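Local coordinates for protein lymphotactin (PDB 2NYZ) that probably acts as a C-class chemokine, attracting lymphocytes but not monocytes or neutrophils, and contributing to self-tolerance in the thymus, at residues D[53-56]-D[57-61]. Numbering follows the deposited sequence.
Sequences ATWV and RDVVR
The contact is the start of the C-terminal alpha-helix of the chemokine fold, where residues four apart, from Ala53 with Arg57 to Val56 with Val60, meet; Ala53 is the N-cap. Four i-to-i+4 backbone bonds join the two segments: Arg57 N donates to Ala53 O at 3.0 Å with an N-H...O angle of 178°, and Asp58 N and Val60 N reach Thr54 O and Val56 O almost as straight. The bond from Val59 N to Trp55 O, 3.1 Å long, is more bent at 148°, its donor lying off the carbonyl plane.

Side chains repeat this spacing. Val56 CG1 meets Val60 CG2 at 3.9 Å, the two branches crossing at a slant. One residue earlier, in the Trp55 and Val59 pair, Val59 CG2 lies at the edge of the indole, 4.3 Å from CE3 and near the ring plane; chi1 of 177° sets CG1 anti to the backbone N, which leaves CG2 anti to the carbonyl carbon and directed back toward Trp55. Val56 CG2 rests over the centre of one indole face, 3.3 Å above its plane. On the exposed side, Thr54 and Asp58 run alongside each other, and Arg61 NH1 makes a long salt bridge of 3.8 Å to Asp58 OD1, which is in plane at the guanidinium edge.

The apolar side packs across the three-stranded antiparallel sheet: Val56 on Val37 and Phe39 of strand 37-41 and Ala49 of strand 46-49, Val59 on Phe39 and Ile24, and Val60 on Tyr27 of strand 24-28. Trp55 bridges Ala49 and the loop residues Thr15, Arg18 and Leu19.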
# COMPACT_ATOMS: atom_id res chain seq x y z
N ALA D 53 26.41 -15.90 -16.80
CA ALA D 53 25.29 -15.62 -17.70
C ALA D 53 25.67 -15.94 -19.14
O ALA D 53 26.73 -15.54 -19.62
CB ALA D 53 24.89 -14.16 -17.57
N THR D 54 24.78 -16.65 -19.83
CA THR D 54 25.05 -17.01 -21.21
C THR D 54 25.36 -15.80 -22.08
O THR D 54 26.38 -15.78 -22.77
CB THR D 54 23.88 -17.79 -21.84
OG1 THR D 54 23.72 -19.05 -21.17
CG2 THR D 54 24.14 -18.04 -23.31
N TRP D 55 24.49 -14.79 -22.04
CA TRP D 55 24.72 -13.60 -22.86
C TRP D 55 26.07 -12.94 -22.58
O TRP D 55 26.69 -12.40 -23.49
CB TRP D 55 23.58 -12.57 -22.70
CG TRP D 55 23.52 -11.87 -21.37
CD1 TRP D 55 22.82 -12.27 -20.25
CD2 TRP D 55 24.20 -10.67 -21.00
NE1 TRP D 55 23.03 -11.38 -19.22
CE2 TRP D 55 23.88 -10.39 -19.66
CE3 TRP D 55 25.06 -9.80 -21.68
CZ2 TRP D 55 24.38 -9.28 -18.98
CZ3 TRP D 55 25.57 -8.69 -21.01
CH2 TRP D 55 25.22 -8.44 -19.67
N VAL D 56 26.51 -12.98 -21.33
CA VAL D 56 27.79 -12.39 -20.97
C VAL D 56 28.90 -13.20 -21.63
O VAL D 56 29.75 -12.65 -22.33
CB VAL D 56 28.02 -12.39 -19.44
CG1 VAL D 56 29.41 -11.87 -19.11
CG2 VAL D 56 26.97 -11.53 -18.76
N ARG D 57 28.85 -14.51 -21.40
CA ARG D 57 29.82 -15.43 -21.97
C ARG D 57 29.92 -15.20 -23.48
O ARG D 57 31.02 -15.14 -24.04
CB ARG D 57 29.39 -16.86 -21.69
CG ARG D 57 30.39 -17.91 -22.13
CD ARG D 57 29.84 -19.30 -21.92
NE ARG D 57 29.19 -19.42 -20.62
CZ ARG D 57 29.28 -20.50 -19.85
NH1 ARG D 57 30.00 -21.54 -20.24
NH2 ARG D 57 28.65 -20.53 -18.68
N ASP D 58 28.76 -15.08 -24.12
CA ASP D 58 28.67 -14.85 -25.56
C ASP D 58 29.45 -13.61 -25.98
O ASP D 58 30.15 -13.61 -27.00
CB ASP D 58 27.20 -14.70 -25.97
CG ASP D 58 26.44 -16.02 -25.96
OD1 ASP D 58 26.83 -16.93 -25.20
OD2 ASP D 58 25.45 -16.15 -26.71
N VAL D 59 29.32 -12.54 -25.19
CA VAL D 59 29.98 -11.27 -25.44
C VAL D 59 31.48 -11.35 -25.17
O VAL D 59 32.29 -10.88 -25.96
CB VAL D 59 29.38 -10.15 -24.57
CG1 VAL D 59 30.13 -8.85 -24.79
CG2 VAL D 59 27.91 -9.99 -24.88
N VAL D 60 31.83 -11.96 -24.04
CA VAL D 60 33.22 -12.12 -23.66
C VAL D 60 33.95 -12.85 -24.79
O VAL D 60 35.09 -12.53 -25.12
CB VAL D 60 33.33 -12.94 -22.36
CG1 VAL D 60 34.79 -13.24 -22.05
CG2 VAL D 60 32.72 -12.15 -21.22
N ARG D 61 33.27 -13.83 -25.38
CA ARG D 61 33.85 -14.60 -26.48
C ARG D 61 33.90 -13.76 -27.74
O ARG D 61 34.94 -13.66 -28.40
CB ARG D 61 33.00 -15.85 -26.72
CG ARG D 61 33.59 -16.82 -27.73
CD ARG D 61 32.68 -18.02 -27.97
NE ARG D 61 32.35 -18.72 -26.73
CZ ARG D 61 31.19 -18.62 -26.10
NH1 ARG D 61 30.24 -17.83 -26.58
NH2 ARG D 61 30.97 -19.31 -24.98